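PDB 4H7N: aldehyde dehydrogenase from Anabaena variabilis, which probably oxidises aldehydes to carboxylic acids with NAD+ as the electron acceptor, as other members of the aldehyde dehydrogenase family do. Local coordinates for residues L322-K327 against M358-E363; A329-G334 against T349-V354. All coordinates share one frame; numbering follows the deposited sequence.

Contact 1: L322-K327 against M358-E363; sequences LDAVEK and MKVMTE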
loop_
_atom_site.group_PDB
_atom_site.type_symbol
_atom_site.label_atom_id
_atom_site.label_comp_id
_atom_site.label_asym_id
_atom_site.label_seq_id
_atom_site.Cartn_x
_atom_site.Cartn_y
_atom_site.Cartn_z
ATOM N N LEU A 322 10.907 21.948 30.398
ATOM C CA LEU A 322 11.408 23.341 30.464
ATOM C C LEU A 322 10.687 24.327 29.551
ATOM O O LEU A 322 10.322 25.437 29.980
ATOM C CB LEU A 322 12.901 23.391 30.164
ATOM C CG LEU A 322 13.796 22.704 31.199
ATOM C CD1 LEU A 322 15.230 22.658 30.676
ATOM C CD2 LEU A 322 13.772 23.366 32.570
ATOM N N ASP A 323 10.464 23.943 28.297
ATOM C CA ASP A 323 9.709 24.822 27.360
ATOM C C ASP A 323 8.319 25.126 27.958
ATOM O O ASP A 323 7.847 26.270 27.930
ATOM C CB ASP A 323 9.583 24.137 25.988
ATOM C CG ASP A 323 8.578 24.819 25.075
ATOM O OD1 ASP A 323 8.917 25.865 24.471
ATOM O OD2 ASP A 323 7.443 24.314 24.929
ATOM N N ALA A 324 7.664 24.087 28.499
ATOM C CA ALA A 324 6.341 24.239 29.127
ATOM C C ALA A 324 6.347 25.230 30.295
ATOM O O ALA A 324 5.518 26.152 30.353
ATOM C CB ALA A 324 5.798 22.890 29.592
ATOM N N VAL A 325 7.293 25.035 31.206
ATOM C CA VAL A 325 7.439 25.910 32.357
ATOM C C VAL A 325 7.753 27.349 31.924
ATOM O O VAL A 325 7.088 28.286 32.361
ATOM C CB VAL A 325 8.462 25.354 33.371
ATOM C CG1 VAL A 325 8.839 26.418 34.413
ATOM C CG2 VAL A 325 7.888 24.112 34.065
ATOM N N GLU A 326 8.715 27.530 31.027
ATOM C CA GLU A 326 8.957 28.854 30.466
ATOM C C GLU A 326 7.664 29.517 29.953
ATOM O O GLU A 326 7.529 30.714 30.026
ATOM C CB GLU A 326 10.012 28.772 29.349
ATOM C CG GLU A 326 10.106 29.983 28.413
ATOM C CD GLU A 326 10.749 31.197 29.057
ATOM O OE1 GLU A 326 11.051 31.139 30.279
ATOM O OE2 GLU A 326 10.955 32.220 28.345
ATOM N N LYS A 327 6.722 28.736 29.419
ATOM C CA LYS A 327 5.530 29.302 28.801
ATOM C C LYS A 327 4.332 29.355 29.746
ATOM O O LYS A 327 3.216 29.647 29.314
ATOM C CB LYS A 327 5.207 28.514 27.523
ATOM C CG LYS A 327 6.184 28.851 26.412
ATOM C CD LYS A 327 5.997 27.997 25.183
ATOM C CE LYS A 327 6.918 28.515 24.074
ATOM N NZ LYS A 327 7.008 27.435 23.046
HETATM N N MSE A 358 3.054 25.184 23.319
HETATM C CA MSE A 358 4.145 24.435 23.958
HETATM C C MSE A 358 4.472 23.137 23.222
HETATM O O MSE A 358 3.576 22.425 22.702
HETATM C CB MSE A 358 3.761 24.078 25.421
HETATM C CG MSE A 358 3.352 25.245 26.276
HETATM SE SE MSE A 358 2.465 24.587 27.922
HETATM C CE MSE A 358 2.318 26.355 28.742
ATOM N N LYS A 359 5.752 22.765 23.231
ATOM C CA LYS A 359 6.196 21.530 22.608
ATOM C C LYS A 359 5.527 20.319 23.162
ATOM O O LYS A 359 5.234 19.368 22.436
ATOM C CB LYS A 359 7.678 21.335 22.844
ATOM C CG LYS A 359 8.553 22.318 22.091
ATOM C CD LYS A 359 9.980 22.107 22.572
ATOM C CE LYS A 359 10.896 23.247 22.205
ATOM N NZ LYS A 359 11.590 22.898 20.947
ATOM N N VAL A 360 5.316 20.325 24.472
ATOM C CA VAL A 360 4.731 19.160 25.130
ATOM C C VAL A 360 3.306 18.840 24.624
ATOM O O VAL A 360 2.804 17.746 24.824
ATOM C CB VAL A 360 4.780 19.348 26.671
ATOM C CG1 VAL A 360 3.649 20.244 27.149
ATOM C CG2 VAL A 360 4.758 18.008 27.376
HETATM N N MSE A 361 2.646 19.815 24.013
HETATM C CA MSE A 361 1.327 19.622 23.418
HETATM C C MSE A 361 1.325 19.427 21.914
HETATM O O MSE A 361 0.264 19.184 21.318
HETATM C CB MSE A 361 0.438 20.774 23.910
HETATM C CG MSE A 361 0.146 20.420 25.374
HETATM SE SE MSE A 361 -1.543 21.191 25.937
HETATM C CE MSE A 361 -2.572 19.571 25.507
ATOM N N THR A 362 2.486 19.516 21.273
ATOM C CA THR A 362 2.520 19.427 19.835
ATOM C C THR A 362 3.528 18.390 19.318
ATOM O O THR A 362 3.163 17.614 18.470
ATOM C CB THR A 362 2.831 20.772 19.195
ATOM O OG1 THR A 362 4.103 21.213 19.646
ATOM C CG2 THR A 362 1.760 21.790 19.545
ATOM N N GLU A 363 4.758 18.359 19.819
ATOM C CA GLU A 363 5.759 17.399 19.348
ATOM C C GLU A 363 5.715 16.150 20.228
ATOM O O GLU A 363 5.427 16.252 21.404
ATOM C CB GLU A 363 7.156 18.017 19.362
ATOM C CG GLU A 363 7.252 19.241 18.439
ATOM C CD GLU A 363 8.522 20.066 18.631
ATOM O OE1 GLU A 363 9.505 19.581 19.225
ATOM O OE2 GLU A 363 8.529 21.231 18.176
HETATM O O HOH W 1 6.489 22.200 26.232
#
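Asp323 reaches from the last turns of helix 311-326 to the backbone of Lys359, joining the helix to the loop that leads from strand 349-352 into strand 369-375 of the seven-stranded mixed sheet. CG anti to the backbone N (chi1 167°) brings OD2 to this loop at Met358 CA and Lys359 N. There OD2 accepts from Lys359 N at 2.9 Å; the bond is nearly straight, but the donor stands 33° out of the carboxylate plane on the syn side. The same OD2 accepts a hydrogen bond from a water, which in turn accepts one from Val360 N, so one oxygen serves two successive amides, the second indirectly. The other oxygen, OD1, uses its syn lone pair for a salt bridge with Lys327, whose NZ also donates a hydrogen bond to Ser357 O; this should hold the carboxylate against rotation. The aliphatic chain of Lys359 lies across Asp323, its CD 3.9 Å from Asp323 CG.

Beside this polar patch, the extended side chains of selenomethionine Met358 and Lys327 lie alongside with opposite directions, Met358 CG 4.0 Å from Lys327 CB. Met358 SE lies 4.1 Å from Ala324 CB, and its terminal CE ends 3.5 Å from Lys327 O and 3.6 Å from Ala324 O.

Contact 2: A329-G334 against T349-V354; sequences AVIHCG and TVMTNV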
loop_
_atom_site.group_PDB
_atom_site.type_symbol
_atom_site.label_atom_id
_atom_site.label_comp_id
_atom_site.label_asym_id
_atom_site.label_seq_id
_atom_site.Cartn_x
_atom_site.Cartn_y
_atom_site.Cartn_z
ATOM N N ALA A 329 3.449 26.807 32.256
ATOM C CA ALA A 329 2.835 25.562 32.792
ATOM C C ALA A 329 3.048 25.472 34.311
ATOM O O ALA A 329 4.005 26.028 34.833
ATOM C CB ALA A 329 3.397 24.339 32.099
ATOM N N VAL A 330 2.105 24.821 34.997
ATOM C CA VAL A 330 2.170 24.539 36.431
ATOM C C VAL A 330 2.385 23.041 36.603
ATOM O O VAL A 330 1.610 22.265 36.088
ATOM C CB VAL A 330 0.833 24.924 37.117
ATOM C CG1 VAL A 330 0.804 24.479 38.577
ATOM C CG2 VAL A 330 0.605 26.446 37.023
ATOM N N ILE A 331 3.434 22.642 37.307
ATOM C CA ILE A 331 3.743 21.240 37.544
ATOM C C ILE A 331 3.144 20.870 38.879
ATOM O O ILE A 331 3.515 21.457 39.883
ATOM C CB ILE A 331 5.266 21.003 37.680
ATOM C CG1 ILE A 331 6.037 21.575 36.469
ATOM C CG2 ILE A 331 5.584 19.537 37.962
ATOM C CD1 ILE A 331 6.048 20.750 35.252
ATOM N N HIS A 332 2.245 19.895 38.904
ATOM C CA HIS A 332 1.657 19.465 40.165
ATOM C C HIS A 332 2.400 18.317 40.828
ATOM O O HIS A 332 2.328 18.165 42.035
ATOM C CB HIS A 332 0.204 19.102 39.957
ATOM C CG HIS A 332 -0.611 20.238 39.447
ATOM N ND1 HIS A 332 -1.300 21.088 40.279
ATOM C CD2 HIS A 332 -0.804 20.707 38.197
ATOM C CE1 HIS A 332 -1.912 22.015 39.567
ATOM N NE2 HIS A 332 -1.618 21.812 38.300
ATOM N N CYS A 333 3.096 17.505 40.049
ATOM C CA CYS A 333 3.822 16.360 40.576
ATOM C C CYS A 333 4.834 15.963 39.521
ATOM O O CYS A 333 4.680 16.256 38.314
ATOM C CB CYS A 333 2.883 15.178 40.934
ATOM S SG CYS A 333 1.964 14.379 39.559
ATOM N N GLY A 334 5.881 15.313 39.976
ATOM C CA GLY A 334 6.993 14.945 39.119
ATOM C C GLY A 334 7.670 16.140 38.473
ATOM O O GLY A 334 8.069 17.033 39.153
ATOM N N THR A 349 4.075 12.913 35.583
ATOM C CA THR A 349 4.051 14.350 35.698
ATOM C C THR A 349 2.725 14.881 35.217
ATOM O O THR A 349 2.377 14.674 34.054
ATOM C CB THR A 349 5.178 14.925 34.852
ATOM O OG1 THR A 349 6.430 14.422 35.338
ATOM C CG2 THR A 349 5.201 16.413 34.859
ATOM N N VAL A 350 1.963 15.532 36.114
ATOM C CA VAL A 350 0.713 16.228 35.741
ATOM C C VAL A 350 0.992 17.724 35.680
ATOM O O VAL A 350 1.497 18.291 36.653
ATOM C CB VAL A 350 -0.420 15.961 36.745
ATOM C CG1 VAL A 350 -1.694 16.708 36.358
ATOM C CG2 VAL A 350 -0.678 14.467 36.853
HETATM N N MSE A 351 0.631 18.350 34.561
HETATM C CA MSE A 351 0.764 19.785 34.391
HETATM C C MSE A 351 -0.521 20.409 33.924
HETATM O O MSE A 351 -1.264 19.833 33.124
HETATM C CB MSE A 351 1.755 20.138 33.307
HETATM C CG MSE A 351 2.960 19.250 33.170
HETATM SE SE MSE A 351 4.156 19.964 31.722
HETATM C CE MSE A 351 2.917 20.776 30.557
ATOM N N THR A 352 -0.761 21.631 34.362
ATOM C CA THR A 352 -1.929 22.414 33.926
ATOM C C THR A 352 -1.436 23.818 33.508
ATOM O O THR A 352 -0.226 24.102 33.512
ATOM C CB THR A 352 -3.041 22.502 35.014
ATOM O OG1 THR A 352 -2.571 23.236 36.144
ATOM C CG2 THR A 352 -3.529 21.093 35.493
ATOM N N ASN A 353 -2.384 24.679 33.169
ATOM C CA ASN A 353 -2.100 25.946 32.507
ATOM C C ASN A 353 -1.253 25.719 31.258
ATOM O O ASN A 353 -0.224 26.334 31.084
ATOM C CB ASN A 353 -1.379 26.865 33.462
ATOM C CG ASN A 353 -1.636 28.324 33.156
ATOM O OD1 ASN A 353 -2.782 28.744 33.031
ATOM N ND2 ASN A 353 -0.564 29.109 33.037
ATOM N N VAL A 354 -1.673 24.765 30.428
ATOM C CA VAL A 354 -0.908 24.355 29.226
ATOM C C VAL A 354 -1.697 24.740 27.987
ATOM O O VAL A 354 -2.903 25.042 28.073
ATOM C CB VAL A 354 -0.604 22.855 29.205
ATOM C CG1 VAL A 354 0.313 22.475 30.350
ATOM C CG2 VAL A 354 -1.886 22.019 29.292
#
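Val330 and Thr352 form an antiparallel hydrogen-bonded pair between strand 330-333, outermost in this chain's seven-stranded mixed sheet, and strand 349-352. Backbone bonds set the register: Val330 N gives to Thr352 O at 2.9 Å, Thr352 N returns one to Val330 O in the carbonyl plane, and His332 N meets Val350 O almost head-on, with a C=O...N angle of 170°. Between them, Ile331 and Met351 make a non-hydrogen-bonded pair, where Met351 CA makes a bent CA-H...O contact with Val330 O, 3.1 Å away.

The main polar side-chain contact belongs to His332 and Thr352. The imidazole lies across the threonine side chain, and His332 NE2 is 2.8 Å from Thr352 OG1 in a nearly straight hydrogen bond. Val350 O sits at the ring's edge, Val330 CG1 lies 3.5 Å above one face of the His332 ring, displaced toward its rim, and Tyr283 of helix 279-292 meets the ring at about 45°. Replacing His332 by an alanine is likely to leave Thr352 OG1 without its imidazole partner and open a gap beside Val330 CG1 and Tyr283. A weak bond runs from Val350 N to Cys333 SG.

Apolar contacts fill the face toward helix 311-326. Ile331 and the selenomethionine Met351 run alongside in the same direction, with Ile331 CD1 4.0 Å from Met351 CG. Met351 bends at its third torsion (chi3 -31°), carrying CE back to 3.9 Å from Ala329 CB, which Val354 CG1 also touches. On the face that bears Val330 and Thr352, Cys333 SG rests 3.8 Å from Val350 CG2.

Contact 2 is nested in the chain loop closed by contact 1, and their centres lie 11 Å apart. The chain leaves helix 311-326 and enters strand 330-333 almost at once; Ala324 O and Ala329 N, 2.9 Å apart, probably form a hydrogen bond across this junction. Packing joins the contacts as well: Val360 CG1 of contact 1 comes within 3.5 Å of Met351 CE of contact 2, and Met361 SE lies equally near Val354 CG2. The loop side chains Val360 and Met361 thus pack directly on residues of strand 349-352 and of the loop that follows it. Both contacts lie away from Glu232, the predicted active-site residue, and are on that ground read as structural packing.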